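Local coordinates for protein myosin-I heavy chain (Dictyostelium discoideum, PDB 5EJY) that forms the first MyTH4-FERM module in the tail of an actin-based, ATP-driven class VII myosin motor involved in early phagocytosis and adhesion, at residues S410-E415 with V484-S489; L429-N434 with V488-E493. One frame throughout, in Å; residues are numbered along the deposited sequence.

Interaction 1: S410-E415 with V484-S489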
loop_
_atom_site.group_PDB
_atom_site.type_symbol
_atom_site.label_atom_id
_atom_site.label_comp_id
_atom_site.label_asym_id
_atom_site.label_seq_id
_atom_site.Cartn_x
_atom_site.Cartn_y
_atom_site.Cartn_z
ATOM N N SER A 410 -15.267 12.327 6.281
ATOM C CA SER A 410 -14.711 11.296 5.409
ATOM C C SER A 410 -15.775 10.980 4.357
ATOM O O SER A 410 -16.893 10.607 4.703
ATOM C CB SER A 410 -14.386 10.034 6.214
ATOM O OG SER A 410 -13.656 10.341 7.401
ATOM N N LEU A 411 -15.424 11.119 3.085
ATOM C CA LEU A 411 -16.409 11.086 2.012
ATOM C C LEU A 411 -16.381 9.766 1.256
ATOM O O LEU A 411 -15.307 9.235 0.956
ATOM C CB LEU A 411 -16.157 12.233 1.035
ATOM C CG LEU A 411 -16.168 13.639 1.635
ATOM C CD1 LEU A 411 -15.986 14.675 0.545
ATOM C CD2 LEU A 411 -17.466 13.871 2.421
ATOM N N VAL A 412 -17.566 9.249 0.941
ATOM C CA VAL A 412 -17.698 8.012 0.180
ATOM C C VAL A 412 -18.853 8.149 -0.814
ATOM O O VAL A 412 -19.985 8.440 -0.420
ATOM C CB VAL A 412 -17.986 6.802 1.099
ATOM C CG1 VAL A 412 -18.061 5.513 0.278
ATOM C CG2 VAL A 412 -16.925 6.684 2.195
ATOM N N VAL A 413 -18.567 7.941 -2.093
ATOM C CA VAL A 413 -19.602 8.000 -3.132
ATOM C C VAL A 413 -20.355 6.673 -3.177
ATOM O O VAL A 413 -19.744 5.607 -3.309
ATOM C CB VAL A 413 -18.994 8.293 -4.520
ATOM C CG1 VAL A 413 -20.074 8.268 -5.613
ATOM C CG2 VAL A 413 -18.264 9.627 -4.513
ATOM N N CYS A 414 -21.684 6.734 -3.066
ATOM C CA CYS A 414 -22.490 5.528 -3.012
ATOM C C CYS A 414 -23.710 5.573 -3.926
ATOM O O CYS A 414 -24.096 6.622 -4.449
ATOM C CB CYS A 414 -22.990 5.260 -1.586
ATOM S SG CYS A 414 -21.724 5.114 -0.335
ATOM N N GLU A 415 -24.320 4.409 -4.087
ATOM C CA GLU A 415 -25.642 4.333 -4.690
ATOM C C GLU A 415 -26.418 3.205 -4.030
ATOM O O GLU A 415 -25.843 2.348 -3.361
ATOM C CB GLU A 415 -25.537 4.138 -6.200
ATOM C CG GLU A 415 -24.865 2.853 -6.625
ATOM C CD GLU A 415 -24.513 2.860 -8.103
ATOM O OE1 GLU A 415 -24.022 3.903 -8.592
ATOM O OE2 GLU A 415 -24.737 1.832 -8.777
ATOM N N VAL A 484 -15.328 -0.472 -1.020
ATOM C CA VAL A 484 -15.982 -1.063 0.153
ATOM C C VAL A 484 -15.077 -1.050 1.383
ATOM O O VAL A 484 -15.523 -0.742 2.487
ATOM C CB VAL A 484 -16.459 -2.499 -0.132
ATOM C CG1 VAL A 484 -17.065 -3.142 1.126
ATOM C CG2 VAL A 484 -17.482 -2.492 -1.263
ATOM N N GLN A 485 -13.799 -1.368 1.202
ATOM C CA GLN A 485 -12.901 -1.415 2.349
ATOM C C GLN A 485 -12.805 -0.062 3.057
ATOM O O GLN A 485 -12.724 -0.009 4.281
ATOM C CB GLN A 485 -11.510 -1.925 1.942
ATOM C CG GLN A 485 -10.533 -2.035 3.105
ATOM C CD GLN A 485 -9.183 -2.579 2.672
ATOM O OE1 GLN A 485 -9.040 -3.776 2.438
ATOM N NE2 GLN A 485 -8.195 -1.699 2.542
ATOM N N LYS A 486 -12.812 1.028 2.292
ATOM C CA LYS A 486 -12.784 2.363 2.873
ATOM C C LYS A 486 -14.004 2.581 3.763
ATOM O O LYS A 486 -13.882 3.038 4.900
ATOM C CB LYS A 486 -12.734 3.443 1.784
ATOM C CG LYS A 486 -12.617 4.858 2.334
ATOM C CD LYS A 486 -12.633 5.921 1.235
ATOM C CE LYS A 486 -12.520 7.339 1.832
ATOM N NZ LYS A 486 -12.571 8.457 0.822
ATOM N N LEU A 487 -15.180 2.248 3.240
ATOM C CA LEU A 487 -16.414 2.456 4.000
ATOM C C LEU A 487 -16.431 1.607 5.279
ATOM O O LEU A 487 -16.713 2.117 6.357
ATOM C CB LEU A 487 -17.634 2.157 3.126
ATOM C CG LEU A 487 -18.992 2.405 3.792
ATOM C CD1 LEU A 487 -19.024 3.798 4.413
ATOM C CD2 LEU A 487 -20.094 2.245 2.763
ATOM N N VAL A 488 -16.127 0.317 5.159
ATOM C CA VAL A 488 -16.066 -0.566 6.326
ATOM C C VAL A 488 -15.070 -0.058 7.373
ATOM O O VAL A 488 -15.388 0.020 8.565
ATOM C CB VAL A 488 -15.687 -2.017 5.931
ATOM C CG1 VAL A 488 -15.363 -2.864 7.181
ATOM C CG2 VAL A 488 -16.807 -2.667 5.108
ATOM N N SER A 489 -13.857 0.284 6.940
ATOM C CA SER A 489 -12.842 0.714 7.899
ATOM C C SER A 489 -13.186 2.059 8.536
ATOM O O SER A 489 -12.875 2.291 9.697
ATOM C CB SER A 489 -11.428 0.737 7.271
ATOM O OG SER A 489 -11.340 1.725 6.264
#
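Lys486 and Leu487, on the C-terminal helix of the FERM domain, meet Leu411 and Val412 on the outermost strand of a four-stranded antiparallel sheet. The third FERM lobe characteristically has a PH-like fold, two small antiparallel sheets closed by a helix at the C-terminal end, and this contact belongs to that closure. Segment 484-489 of helix 484-499 runs at 130° to strand 410-415, the two short axes coming within 9.3 Å.

The polar part is one hydrogen bond. In the conformer described, one of two modelled, Lys486 leaves the helix with CG anti to its backbone N (chi1 -176°) and stays fully extended beyond, which carries its ammonium group to the strand. There NZ donates to the carbonyl O of Leu411 at 2.8 Å and lies nearly in line with that C=O (165°). A long, flexible lysine suits the place, spanning the gap with methylenes and ending in a donor.

The apolar part is looser. Val412 turns its side chain toward the helix, and Leu490, one turn beyond Leu487, also packs on it. A branched valine suits both extended backbone and buried surface. Its CG2 stands 4.2 Å from Leu487 CD1 and 4.5 Å from Lys486 CD.

Interaction 2: L429-N434 with V488-E493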
loop_
_atom_site.group_PDB
_atom_site.type_symbol
_atom_site.label_atom_id
_atom_site.label_comp_id
_atom_site.label_asym_id
_atom_site.label_seq_id
_atom_site.Cartn_x
_atom_site.Cartn_y
_atom_site.Cartn_z
ATOM N N LEU A 429 -22.031 9.250 1.378
ATOM C CA LEU A 429 -21.944 9.050 2.816
ATOM C C LEU A 429 -20.833 9.953 3.329
ATOM O O LEU A 429 -19.687 9.869 2.876
ATOM C CB LEU A 429 -21.674 7.592 3.173
ATOM C CG LEU A 429 -22.831 6.632 2.891
ATOM C CD1 LEU A 429 -22.523 5.221 3.382
ATOM C CD2 LEU A 429 -24.113 7.156 3.555
ATOM N N ALA A 430 -21.183 10.847 4.242
ATOM C CA ALA A 430 -20.206 11.734 4.850
ATOM C C ALA A 430 -20.066 11.322 6.308
ATOM O O ALA A 430 -20.984 11.534 7.105
ATOM C CB ALA A 430 -20.668 13.184 4.729
ATOM N N LEU A 431 -18.942 10.694 6.654
ATOM C CA LEU A 431 -18.765 10.175 8.010
ATOM C C LEU A 431 -17.881 11.085 8.871
ATOM O O LEU A 431 -16.818 11.546 8.440
ATOM C CB LEU A 431 -18.209 8.740 8.005
ATOM C CG LEU A 431 -19.076 7.629 7.396
ATOM C CD1 LEU A 431 -19.032 7.716 5.882
ATOM C CD2 LEU A 431 -18.621 6.258 7.867
ATOM N N ASN A 432 -18.345 11.360 10.084
ATOM C CA ASN A 432 -17.566 12.137 11.042
ATOM C C ASN A 432 -17.887 11.627 12.438
ATOM O O ASN A 432 -18.573 10.607 12.577
ATOM C CB ASN A 432 -17.842 13.638 10.887
ATOM C CG ASN A 432 -19.317 13.982 11.026
ATOM O OD1 ASN A 432 -20.058 13.288 11.710
ATOM N ND2 ASN A 432 -19.742 15.054 10.375
ATOM N N VAL A 433 -17.402 12.303 13.474
ATOM C CA VAL A 433 -17.643 11.822 14.835
ATOM C C VAL A 433 -19.124 11.882 15.221
ATOM O O VAL A 433 -19.544 11.230 16.170
ATOM C CB VAL A 433 -16.810 12.596 15.885
ATOM C CG1 VAL A 433 -15.308 12.351 15.660
ATOM C CG2 VAL A 433 -17.155 14.089 15.845
ATOM N N ASN A 434 -19.912 12.644 14.469
ATOM C CA ASN A 434 -21.343 12.794 14.759
ATOM C C ASN A 434 -22.241 11.727 14.159
ATOM O O ASN A 434 -23.430 11.670 14.481
ATOM C CB ASN A 434 -21.837 14.158 14.289
ATOM C CG ASN A 434 -21.187 15.282 15.038
ATOM O OD1 ASN A 434 -20.890 15.147 16.223
ATOM N ND2 ASN A 434 -20.940 16.393 14.356
ATOM N N VAL A 488 -16.127 0.317 5.159
ATOM C CA VAL A 488 -16.066 -0.566 6.326
ATOM C C VAL A 488 -15.070 -0.058 7.373
ATOM O O VAL A 488 -15.388 0.020 8.565
ATOM C CB VAL A 488 -15.687 -2.017 5.931
ATOM C CG1 VAL A 488 -15.363 -2.864 7.181
ATOM C CG2 VAL A 488 -16.807 -2.667 5.108
ATOM N N SER A 489 -13.857 0.284 6.940
ATOM C CA SER A 489 -12.842 0.714 7.899
ATOM C C SER A 489 -13.186 2.059 8.536
ATOM O O SER A 489 -12.875 2.291 9.697
ATOM C CB SER A 489 -11.428 0.737 7.271
ATOM O OG SER A 489 -11.340 1.725 6.264
ATOM N N LEU A 490 -13.837 2.944 7.790
ATOM C CA LEU A 490 -14.261 4.215 8.373
ATOM C C LEU A 490 -15.268 3.954 9.487
ATOM O O LEU A 490 -15.186 4.535 10.564
ATOM C CB LEU A 490 -14.901 5.115 7.318
ATOM C CG LEU A 490 -13.960 5.782 6.317
ATOM C CD1 LEU A 490 -14.769 6.507 5.235
ATOM C CD2 LEU A 490 -13.023 6.749 7.051
ATOM N N ILE A 491 -16.228 3.072 9.230
ATOM C CA ILE A 491 -17.225 2.788 10.253
ATOM C C ILE A 491 -16.545 2.217 11.494
ATOM O O ILE A 491 -16.790 2.671 12.617
ATOM C CB ILE A 491 -18.319 1.848 9.741
ATOM C CG1 ILE A 491 -19.108 2.554 8.631
ATOM C CG2 ILE A 491 -19.247 1.440 10.903
ATOM C CD1 ILE A 491 -20.177 1.684 7.945
ATOM N N LYS A 492 -15.661 1.243 11.287
ATOM C CA LYS A 492 -14.952 0.636 12.408
ATOM C C LYS A 492 -14.044 1.617 13.161
ATOM O O LYS A 492 -13.993 1.596 14.394
ATOM C CB LYS A 492 -14.157 -0.585 11.934
ATOM C CG LYS A 492 -15.063 -1.717 11.436
ATOM C CD LYS A 492 -14.265 -2.950 11.058
ATOM C CE LYS A 492 -15.119 -4.208 11.137
ATOM N NZ LYS A 492 -16.194 -4.220 10.121
ATOM N N GLU A 493 -13.322 2.468 12.431
ATOM C CA GLU A 493 -12.408 3.411 13.070
ATOM C C GLU A 493 -13.114 4.537 13.836
ATOM O O GLU A 493 -12.683 4.919 14.926
ATOM C CB GLU A 493 -11.443 4.009 12.043
ATOM C CG GLU A 493 -10.532 2.989 11.393
ATOM C CD GLU A 493 -9.326 2.658 12.254
ATOM O OE1 GLU A 493 -9.351 2.959 13.469
ATOM O OE2 GLU A 493 -8.345 2.109 11.709
#
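With chi1 near -64° in Leu431 and -65° in Ile491, CG of the leucine and CG1 of the isoleucine each stand anti to their own carbonyl carbon, which brings CD2 of the leucine against that CG1 between strand 426-432 and helix 484-499. This is helix-on-sheet packing in what is probably the PH-like third lobe of the FERM domain, where the C-terminal helix covers one face of the antiparallel sheet. Leu431 points toward the helix, and its CD2 methyl makes the closest approaches: it reaches Ile491 CG1 at 3.8 Å and Leu490 CB at 3.9 Å. The leucine side chain crosses both partners at a slant, one methyl bridging two consecutive helical residues.

Leucine suits the strand position, being long enough to carry a methyl to the helix and wholly apolar, as burial requires. Ile436 from the next strand and Tyr494 further along the helix also pack on it, enlarging the apolar cluster. Leu490 and Ile491 offer only carbon here, and no hydrogen bond joins the segments.

Just past the strand end the chain turns toward strand 435-440. An Asx turn marks the bend: Asn432 OD1 accepts from the backbone N of Asn434 at 2.8 Å, with that donor 41° out of the amide's carbonyl plane.

Overall arrangement
Interactions 1 and 2 place overlapping parts of one helix, 484-499, against neighbouring antiparallel strands of the same sheet, their centres about 8 Å apart. Both are buried, but their chemistry differs. Interaction 1 lies on the outermost strand of the four-stranded sheet and adds a lysine-to-carbonyl hydrogen bond from a partly exposed residue; interaction 2, on the next strand inward, joins its segments by aliphatic contact alone. Backbone bonds tie the strands together: Ser410 N lies 2.8 Å from Leu431 O. Leu490 links the contacts through side chains, its CD1 packing 3.7 Å from Val412 CG2, so this one residue bridges the two, although the closest pairs of each are different.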